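Local coordinates for protein aerobactin synthase IucC (Klebsiella pneumoniae, PDB 6CN7) that probably catalyses the ATP-dependent attachment of a second N-acetyl-N-hydroxylysine to N-citryl-N-acetyl-N-hydroxylysine, the step that completes the siderophore aerobactin, at residues A[319-324]-A[440-445]; A[418-423]-A[476-481]; A[452-457]-A[530-535]; A[538-543]-A[569-574]. The protein carries 5 engineered substitutions. One frame throughout, in Å; residues are numbered along the deposited sequence.

Contact 1: A[319-324]-A[440-445]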
# COMPACT_ATOMS: atom_id res chain seq x y z
N ALA A 319 4.54 18.53 38.37
CA ALA A 319 4.82 17.72 37.19
C ALA A 319 4.26 16.30 37.34
O ALA A 319 4.38 15.69 38.41
CB ALA A 319 6.32 17.66 36.93
N VAL A 320 3.67 15.80 36.27
CA VAL A 320 3.04 14.48 36.25
C VAL A 320 3.78 13.59 35.26
O VAL A 320 4.17 14.05 34.18
CB VAL A 320 1.54 14.58 35.89
CG1 VAL A 320 0.92 13.18 35.77
CG2 VAL A 320 0.79 15.41 36.91
N ILE A 321 3.95 12.33 35.63
CA ILE A 321 4.57 11.32 34.78
C ILE A 321 3.46 10.38 34.31
O ILE A 321 2.95 9.58 35.10
CB ILE A 321 5.67 10.55 35.51
CG1 ILE A 321 6.83 11.49 35.87
CG2 ILE A 321 6.17 9.38 34.68
CD1 ILE A 321 7.58 12.06 34.68
N LEU A 322 3.09 10.48 33.04
CA LEU A 322 2.12 9.56 32.46
C LEU A 322 2.81 8.23 32.18
O LEU A 322 3.85 8.18 31.53
CB LEU A 322 1.53 10.14 31.18
CG LEU A 322 0.72 11.43 31.38
CD1 LEU A 322 0.31 12.03 30.04
CD2 LEU A 322 -0.50 11.18 32.24
N GLY A 323 2.22 7.14 32.69
CA GLY A 323 2.85 5.85 32.68
C GLY A 323 2.43 4.97 31.51
O GLY A 323 1.47 5.24 30.80
N GLU A 324 3.20 3.89 31.33
CA GLU A 324 2.92 2.84 30.35
C GLU A 324 2.61 1.56 31.10
O GLU A 324 3.52 0.76 31.38
CB GLU A 324 4.10 2.65 29.40
CG GLU A 324 4.36 3.83 28.48
CD GLU A 324 5.52 3.60 27.53
OE1 GLU A 324 6.19 2.55 27.66
OE2 GLU A 324 5.75 4.46 26.66
N VAL A 440 2.74 20.55 34.36
CA VAL A 440 3.20 19.91 33.14
C VAL A 440 2.95 18.41 33.24
O VAL A 440 3.00 17.82 34.33
CB VAL A 440 4.68 20.21 32.85
CG1 VAL A 440 5.60 19.49 33.85
CG2 VAL A 440 5.04 19.84 31.43
N LEU A 441 2.66 17.79 32.10
CA LEU A 441 2.49 16.35 31.99
C LEU A 441 3.50 15.81 30.99
O LEU A 441 3.54 16.27 29.84
CB LEU A 441 1.07 15.98 31.56
CG LEU A 441 -0.04 16.05 32.62
CD1 LEU A 441 -0.34 17.48 33.03
CD2 LEU A 441 -1.29 15.38 32.10
N LEU A 442 4.32 14.86 31.42
CA LEU A 442 5.33 14.25 30.58
C LEU A 442 4.94 12.81 30.27
O LEU A 442 4.38 12.12 31.13
CB LEU A 442 6.70 14.29 31.26
CG LEU A 442 7.08 15.66 31.83
CD1 LEU A 442 8.33 15.55 32.68
CD2 LEU A 442 7.28 16.68 30.72
N LYS A 443 5.22 12.37 29.04
CA LYS A 443 4.74 11.07 28.58
C LYS A 443 5.77 10.26 27.81
O LYS A 443 5.68 9.02 27.83
CB LYS A 443 3.49 11.24 27.71
CG LYS A 443 3.66 12.24 26.57
CD LYS A 443 2.36 12.45 25.80
CE LYS A 443 1.31 13.17 26.64
NZ LYS A 443 0.10 13.55 25.85
N ASP A 444 6.74 10.87 27.13
CA ASP A 444 7.65 10.15 26.25
C ASP A 444 9.00 9.96 26.93
O ASP A 444 9.78 10.91 27.09
CB ASP A 444 7.81 10.89 24.92
CG ASP A 444 6.61 10.70 24.01
OD1 ASP A 444 6.16 9.55 23.87
OD2 ASP A 444 6.10 11.70 23.45
N PHE A 445 9.27 8.72 27.33
CA PHE A 445 10.60 8.27 27.72
C PHE A 445 10.76 6.84 27.24
O PHE A 445 9.81 6.05 27.24
CB PHE A 445 10.81 8.35 29.23
CG PHE A 445 9.58 8.71 29.98
CD1 PHE A 445 8.71 7.73 30.42
CD2 PHE A 445 9.28 10.04 30.24
CE1 PHE A 445 7.56 8.06 31.10
CE2 PHE A 445 8.13 10.39 30.92
CZ PHE A 445 7.26 9.40 31.36

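Contact 2: A[418-423]-A[476-481]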
# COMPACT_ATOMS: atom_id res chain seq x y z
N GLY A 418 20.85 13.32 37.25
CA GLY A 418 21.60 13.01 36.04
C GLY A 418 20.75 12.40 34.94
O GLY A 418 21.26 11.60 34.15
N VAL A 419 19.47 12.76 34.87
CA VAL A 419 18.53 12.18 33.91
C VAL A 419 18.08 13.28 32.97
O VAL A 419 17.69 14.37 33.42
CB VAL A 419 17.33 11.54 34.63
CG1 VAL A 419 16.31 11.03 33.61
CG2 VAL A 419 17.78 10.42 35.54
N ALA A 420 18.11 13.00 31.67
CA ALA A 420 17.67 13.95 30.65
C ALA A 420 16.45 13.41 29.93
O ALA A 420 16.37 12.21 29.63
CB ALA A 420 18.79 14.23 29.64
N LEU A 421 15.49 14.29 29.65
CA LEU A 421 14.27 13.95 28.94
C LEU A 421 14.10 14.89 27.75
O LEU A 421 14.28 16.10 27.90
CB LEU A 421 13.05 14.04 29.86
CG LEU A 421 13.02 13.14 31.09
CD1 LEU A 421 11.82 13.49 31.97
CD2 LEU A 421 12.97 11.68 30.69
N ILE A 422 13.76 14.33 26.59
CA ILE A 422 13.48 15.16 25.42
C ILE A 422 12.31 16.08 25.74
O ILE A 422 11.26 15.64 26.22
CB ILE A 422 13.20 14.28 24.20
N ALA A 423 12.48 17.38 25.46
CA ALA A 423 11.54 18.41 25.89
C ALA A 423 11.10 19.24 24.68
O ALA A 423 11.39 20.44 24.58
CB ALA A 423 12.16 19.30 26.97
N ASP A 476 28.11 17.76 28.88
CA ASP A 476 27.92 18.62 27.71
C ASP A 476 27.00 17.98 26.68
O ASP A 476 26.34 18.69 25.92
CB ASP A 476 29.27 18.96 27.09
CG ASP A 476 30.01 20.04 27.85
OD1 ASP A 476 29.63 20.32 29.01
OD2 ASP A 476 30.98 20.61 27.30
N TYR A 477 26.95 16.64 26.63
CA TYR A 477 25.99 15.98 25.75
C TYR A 477 24.56 16.26 26.20
O TYR A 477 23.66 16.43 25.36
CB TYR A 477 26.24 14.47 25.74
CG TYR A 477 27.08 13.94 24.59
CD1 TYR A 477 26.65 14.05 23.28
CD2 TYR A 477 28.30 13.31 24.84
CE1 TYR A 477 27.42 13.55 22.23
CE2 TYR A 477 29.07 12.81 23.80
CZ TYR A 477 28.62 12.94 22.50
OH TYR A 477 29.39 12.44 21.47
N LEU A 478 24.33 16.31 27.51
CA LEU A 478 22.96 16.32 28.03
C LEU A 478 22.37 17.72 28.07
O LEU A 478 21.14 17.86 28.01
CB LEU A 478 22.93 15.70 29.42
CG LEU A 478 23.31 14.22 29.50
CD1 LEU A 478 23.29 13.75 30.94
CD2 LEU A 478 22.38 13.37 28.65
N ILE A 479 23.19 18.76 28.17
CA ILE A 479 22.66 20.13 28.15
C ILE A 479 21.83 20.35 26.89
O ILE A 479 20.77 20.98 26.94
CB ILE A 479 23.82 21.15 28.25
CG1 ILE A 479 24.41 21.14 29.66
CG2 ILE A 479 23.34 22.56 27.88
CD1 ILE A 479 23.45 21.58 30.74
N HIS A 480 22.30 19.83 25.75
CA HIS A 480 21.61 20.10 24.49
C HIS A 480 20.18 19.57 24.51
O HIS A 480 19.27 20.20 23.96
CB HIS A 480 22.40 19.50 23.33
CG HIS A 480 23.72 20.15 23.11
ND1 HIS A 480 23.85 21.36 22.46
CD2 HIS A 480 24.98 19.78 23.47
CE1 HIS A 480 25.13 21.70 22.42
NE2 HIS A 480 25.83 20.76 23.02
N ASP A 481 19.96 18.41 25.14
CA ASP A 481 18.61 17.91 25.31
C ASP A 481 17.69 18.97 25.90
O ASP A 481 16.47 18.93 25.68
CB ASP A 481 18.61 16.66 26.20
CG ASP A 481 18.32 15.38 25.42
OD1 ASP A 481 18.15 15.45 24.18
OD2 ASP A 481 18.27 14.29 26.04

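Contact 3: A[452-457]-A[530-535]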
# COMPACT_ATOMS: atom_id res chain seq x y z
N VAL A 452 23.68 10.64 32.58
CA VAL A 452 25.00 11.26 32.65
C VAL A 452 26.04 10.18 32.93
O VAL A 452 25.80 9.26 33.72
CB VAL A 452 25.04 12.36 33.72
CG1 VAL A 452 24.90 11.77 35.12
CG2 VAL A 452 26.32 13.19 33.60
N LYS A 453 27.20 10.29 32.28
CA LYS A 453 28.27 9.32 32.50
C LYS A 453 28.74 9.33 33.94
O LYS A 453 29.10 8.28 34.48
CB LYS A 453 29.44 9.61 31.55
N ASP A 454 28.75 10.50 34.58
CA ASP A 454 29.14 10.58 35.98
C ASP A 454 28.23 9.70 36.84
O ASP A 454 27.06 9.48 36.52
CB ASP A 454 29.08 12.03 36.47
CG ASP A 454 29.98 12.95 35.67
OD1 ASP A 454 30.63 12.46 34.72
OD2 ASP A 454 30.04 14.15 35.99
N ALA A 455 28.78 9.21 37.94
CA ALA A 455 28.05 8.34 38.86
C ALA A 455 27.47 9.20 39.98
O ALA A 455 28.18 9.56 40.93
CB ALA A 455 28.95 7.24 39.41
N PHE A 456 26.19 9.53 39.86
CA PHE A 456 25.49 10.28 40.90
C PHE A 456 24.91 9.31 41.93
O PHE A 456 24.29 8.31 41.54
CB PHE A 456 24.37 11.12 40.31
CG PHE A 456 24.84 12.27 39.46
CD1 PHE A 456 26.19 12.58 39.34
CD2 PHE A 456 23.92 13.06 38.78
CE1 PHE A 456 26.61 13.64 38.56
CE2 PHE A 456 24.33 14.13 38.00
CZ PHE A 456 25.68 14.41 37.89
N PRO A 457 25.07 9.56 43.23
CA PRO A 457 24.40 8.69 44.21
C PRO A 457 22.90 8.61 43.99
O PRO A 457 22.31 7.54 44.17
CB PRO A 457 24.74 9.36 45.55
CG PRO A 457 25.97 10.15 45.30
CD PRO A 457 25.88 10.61 43.88
N PHE A 530 25.31 22.47 39.33
CA PHE A 530 24.90 23.53 38.41
C PHE A 530 26.07 23.99 37.55
O PHE A 530 25.88 24.30 36.36
CB PHE A 530 24.32 24.70 39.20
CG PHE A 530 23.04 24.37 39.93
CD1 PHE A 530 22.11 23.52 39.37
CD2 PHE A 530 22.78 24.91 41.18
CE1 PHE A 530 20.94 23.21 40.03
CE2 PHE A 530 21.61 24.61 41.85
CZ PHE A 530 20.69 23.75 41.27
N ALA A 531 27.28 24.03 38.11
CA ALA A 531 28.45 24.30 37.29
C ALA A 531 28.63 23.22 36.23
O ALA A 531 29.06 23.50 35.11
CB ALA A 531 29.70 24.40 38.17
N LEU A 532 28.30 21.97 36.58
CA LEU A 532 28.44 20.87 35.63
C LEU A 532 27.39 20.95 34.53
O LEU A 532 27.65 20.48 33.41
CB LEU A 532 28.33 19.54 36.38
CG LEU A 532 28.57 18.26 35.58
CD1 LEU A 532 30.01 18.18 35.09
CD2 LEU A 532 28.23 17.05 36.44
N PHE A 533 26.22 21.52 34.81
CA PHE A 533 25.17 21.67 33.81
C PHE A 533 24.78 23.14 33.65
O PHE A 533 23.62 23.50 33.87
CB PHE A 533 23.93 20.87 34.20
CG PHE A 533 24.15 19.39 34.27
CD1 PHE A 533 24.40 18.65 33.13
CD2 PHE A 533 24.09 18.73 35.49
CE1 PHE A 533 24.59 17.28 33.19
CE2 PHE A 533 24.28 17.36 35.56
CZ PHE A 533 24.53 16.64 34.41
N SER A 534 25.73 23.99 33.27
CA SER A 534 25.49 25.43 33.26
C SER A 534 24.71 25.84 32.02
O SER A 534 25.07 25.48 30.90
CB SER A 534 26.82 26.19 33.32
OG SER A 534 26.61 27.57 33.09
N LEU A 535 23.64 26.60 32.24
CA LEU A 535 22.84 27.18 31.16
C LEU A 535 23.21 28.63 30.88
O LEU A 535 22.52 29.29 30.10
CB LEU A 535 21.35 27.08 31.50
CG LEU A 535 20.80 25.67 31.70
CD1 LEU A 535 19.40 25.74 32.28
CD2 LEU A 535 20.80 24.90 30.38

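Contact 4: A[538-543]-A[569-574]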
# COMPACT_ATOMS: atom_id res chain seq x y z
N PRO A 538 28.57 31.74 27.94
CA PRO A 538 28.31 32.78 26.93
C PRO A 538 27.97 32.23 25.56
O PRO A 538 27.34 32.94 24.76
CB PRO A 538 29.62 33.58 26.90
CG PRO A 538 30.64 32.69 27.49
CD PRO A 538 29.93 31.83 28.49
N GLN A 539 28.36 31.00 25.24
CA GLN A 539 28.08 30.40 23.95
C GLN A 539 27.30 29.10 24.12
O GLN A 539 27.30 28.48 25.19
CB GLN A 539 29.37 30.12 23.17
CG GLN A 539 30.12 31.37 22.71
CD GLN A 539 31.19 31.82 23.68
OE1 GLN A 539 31.48 31.15 24.67
NE2 GLN A 539 31.80 32.97 23.40
N ILE A 540 26.64 28.69 23.04
CA ILE A 540 26.00 27.39 22.93
C ILE A 540 26.68 26.63 21.81
O ILE A 540 26.93 27.19 20.73
CB ILE A 540 24.49 27.51 22.68
CG1 ILE A 540 23.79 28.14 23.89
CG2 ILE A 540 23.87 26.15 22.37
CD1 ILE A 540 22.35 28.52 23.65
N ILE A 541 27.00 25.36 22.06
CA ILE A 541 27.64 24.52 21.05
C ILE A 541 26.61 24.12 20.01
O ILE A 541 25.45 23.84 20.33
CB ILE A 541 28.30 23.30 21.71
CG1 ILE A 541 29.39 23.75 22.69
CG2 ILE A 541 28.87 22.35 20.65
CD1 ILE A 541 29.98 22.63 23.53
N ARG A 542 27.03 24.08 18.75
CA ARG A 542 26.14 23.77 17.64
C ARG A 542 26.14 22.28 17.32
O ARG A 542 27.07 21.54 17.67
CB ARG A 542 26.54 24.55 16.39
CG ARG A 542 25.89 25.92 16.23
CD ARG A 542 26.30 26.50 14.90
NE ARG A 542 25.68 27.79 14.59
CZ ARG A 542 26.19 28.98 14.91
NH1 ARG A 542 27.35 29.07 15.56
NH2 ARG A 542 25.55 30.09 14.57
N VAL A 543 25.09 21.85 16.63
CA VAL A 543 25.04 20.53 16.02
C VAL A 543 25.58 20.64 14.60
O VAL A 543 25.08 21.45 13.81
CB VAL A 543 23.60 19.98 16.02
CG1 VAL A 543 23.55 18.60 15.36
CG2 VAL A 543 23.05 19.91 17.44
N LEU A 569 27.11 29.66 18.85
CA LEU A 569 26.28 30.85 18.78
C LEU A 569 26.04 31.39 20.18
O LEU A 569 26.36 30.75 21.18
CB LEU A 569 24.95 30.55 18.07
CG LEU A 569 24.02 29.51 18.71
CD1 LEU A 569 23.07 30.15 19.71
CD2 LEU A 569 23.24 28.77 17.63
N GLN A 570 25.46 32.59 20.24
CA GLN A 570 25.32 33.30 21.51
C GLN A 570 24.14 32.77 22.31
O GLN A 570 23.09 32.45 21.76
CB GLN A 570 25.15 34.80 21.26
CG GLN A 570 26.45 35.50 20.88
CD GLN A 570 26.27 36.99 20.69
OE1 GLN A 570 25.15 37.49 20.61
NE2 GLN A 570 27.38 37.71 20.61
N ASN A 571 24.34 32.69 23.62
CA ASN A 571 23.32 32.17 24.52
C ASN A 571 22.42 33.30 25.00
O ASN A 571 22.90 34.21 25.68
CB ASN A 571 23.98 31.49 25.72
CG ASN A 571 22.97 30.87 26.67
OD1 ASN A 571 21.76 30.90 26.42
ND2 ASN A 571 23.46 30.29 27.75
N PRO A 572 21.12 33.29 24.67
CA PRO A 572 20.25 34.38 25.14
C PRO A 572 20.20 34.52 26.65
O PRO A 572 20.02 35.64 27.15
CB PRO A 572 18.88 33.98 24.57
CG PRO A 572 19.19 33.18 23.36
CD PRO A 572 20.44 32.42 23.69
N LEU A 573 20.36 33.43 27.41
CA LEU A 573 20.35 33.55 28.87
C LEU A 573 21.53 34.37 29.37
O LEU A 573 21.42 35.07 30.38
CB LEU A 573 20.36 32.16 29.51
CG LEU A 573 19.00 31.48 29.65
CD1 LEU A 573 18.36 31.24 28.29
CD2 LEU A 573 19.15 30.16 30.41
N TRP A 574 22.67 34.29 28.68
CA TRP A 574 23.84 35.09 29.03
C TRP A 574 23.74 36.49 28.44
O TRP A 574 24.15 37.47 29.08
CB TRP A 574 25.10 34.39 28.52
CG TRP A 574 26.39 35.09 28.80
CD1 TRP A 574 27.17 34.97 29.92
CD2 TRP A 574 27.09 36.00 27.93
NE1 TRP A 574 28.29 35.75 29.80
CE2 TRP A 574 28.26 36.40 28.60
CE3 TRP A 574 26.82 36.51 26.66
CZ2 TRP A 574 29.17 37.29 28.03
CZ3 TRP A 574 27.72 37.40 26.10
CH2 TRP A 574 28.89 37.78 26.79

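Contact 1: A[319-324]-A[440-445]
A319 meets V440 where strand 320-321 joins the margin of a four-stranded mixed sheet, running parallel to strand 436-442. The pairing ties the IucA/IucC family region of the chain to its FhuF-like region. The A319 methyl rests on CG1 of V440, and a CA-H...O contact leads from A319 CA to V440 O at 3.4 Å. V440 O also accepts V320 N at 2.9 Å, with the donor in the carbonyl plane. V320 then offers its own O to L442 N in a nearly straight bond (N-H...O 175°), so its backbone grips the residues before and after its partner L441, as parallel pairing requires. V320 and L441 share a face of the sheet, with V320 CB 3.9 Å from L441 CG; I321 turns to the other face with L442. W360 packs on V320 and L322, and F308 of helix 291-310 on I321. With CG2 of I321 anti to the backbone N (chi1 -65°), that methyl reaches F445 CZ at 3.5 Å, while I321 CD1 on the other branch comes to 4.1 Å from L442 CD1. L322 supplies the third backbone bond, N to L442 O at 2.8 Å, in line with the carbonyl. Its side chain lies beside that of K443 and points the same way, L322 CD1 against K443 CE at 3.7 Å; K443 NZ makes a weak hydrogen bond to T429 OG1. At the end, E324 OE2 forms a long, weak ion pair with R354 NE, while R354 NH1 makes a salt bridge to D444 OD1.

Contact 2: A[418-423]-A[476-481]
With chi1 at -64°, the L478 side chain leans back beside its own backbone N and carries CD2 to the methyl of A420, 3.8 Å from A420 CB. D481 reaches the same methyl through a less usual torsion: chi1 of -108° lies away from the staggered positions and brings OD2 to 3.6 Å from A420 CB. A single small side chain is thus met from two directions roughly at right angles, by a leucine branch and by a carboxylate oxygen one turn further on. The general principle is that of a helix laid on a β-sheet. Strand 419-421 borders a three-stranded mixed sheet, and helix 475-499 covers it here with the local axes 8.1 Å apart at closest approach and their directions differing by 33°. A420 points into this helix; V419 and L421 point away from it and pack on L413 of helix 395-417, the helix that G418, with positive phi, follows directly. L478 also touches L414 of that helix, and V452 and R450 of the neighbouring strand. Beyond A420 the backbones only pass near each other, without bonding, and A423 O accepts a hydrogen bond from H486 ND1 farther along helix 475-499.

Contact 3: A[452-457]-A[530-535]
F456 and F533 approach from opposite directions and meet rim to rim, F456 CZ 4.0 Å from F533 CE2, with each contact atom near the plane of the other ring; this is not a stack. L532 joins at the same edge of F456. Its CG lies trans to the backbone N (chi1 -175°), and L532 CD2 arrives in the plane of the F456 ring, 3.9 Å from F456 CZ. That methyl also faces D454, whose OD2 is 3.4 Å from L532 CD2. V452 completes the shell: its CG2 touches the edge of F533, 4.0 Å from F533 CZ, while CG1 sits over one face of F456, toward its rim. Farther out, R529 makes a cation-pi contact with F456. A475 supports both L532 and F533, and I479 of the same helix, 475-499, packs on F533 together with L414 and C415 of helix 395-417. The two backbones are pinned separately: F533 O accepts from Y411 OH, and V452 O from R472 NH2. The contact joins the end of strand 449-452 and the loop after it to the C-terminal end of helix 527-532 and the residue that follows. Apart from D454 OD2 it is apolar, and the L532 methyl offers that oxygen no hydrogen bond, so the partly exposed carboxylate gains no polar partner here.

Contact 4: A[538-543]-A[569-574]
I540 and L569 form the hydrogen-bonded pair of a short antiparallel pairing: I540 N gives to L569 O at 2.8 Å, and L569 N returns a bond to I540 O at 3.1 Å. The close-packed side lies toward N571. The I540 side chain crosses that of N571 at about a right angle, I540 CD1 lying 3.7 Å from N571 OD1, and Q483 of helix 475-499 touches both residues. A third backbone bond, N571 N to P538 O at 3.2 Å, is straight at the hydrogen, but its donor stands 45° out of the carbonyl plane, not on a lone pair. Next to it P538 lies over one face of W574: P538 CA is 3.6 Å from the centroid of the W574 five-membered ring and 17° off the normal, a CH-pi contact, and P538 CB sits above the indole. The other side is looser. Q539 and Q570 form a non-hydrogen-bonded pair whose side chains diverge at the surface. R542, extended from CG to NE, lays a guanidinium face on L569, with R542 NH2 3.6 Å from L569 CB; its ion pair with E567 is long and weak. N571 has two further roles: ND2 donates to L535 O and K537 O, while N571 OD1 accepts L573 N at 3.1 Å from well above the amide plane, the capping bond. The result is a two-stranded antiparallel ribbon whose second strand runs directly into an N-capped helix.

How the contacts relate
Contacts 1, 2 and 4 lie roughly in a row, the outer centres about 29 Å apart, with contact 3 beside contact 2. Contacts 1 and 2, about 16 Å apart between centres, touch where L421 packs on L442 and F445; their segments alternate along the chain. Contacts 2 and 3, about 10 Å apart, also alternate: G418 O, just before strand 419-421, probably accepts from V452 N at the end of strand 449-452. Contact 4 follows both in sequence, touching contact 2 at H480 and I541 and contact 3 where L573 packs on L535. Contact 1 ties the IucA/IucC family region to the FhuF-like region, whereas contacts 2 and 3 lie wholly within the latter, around helix 475-499.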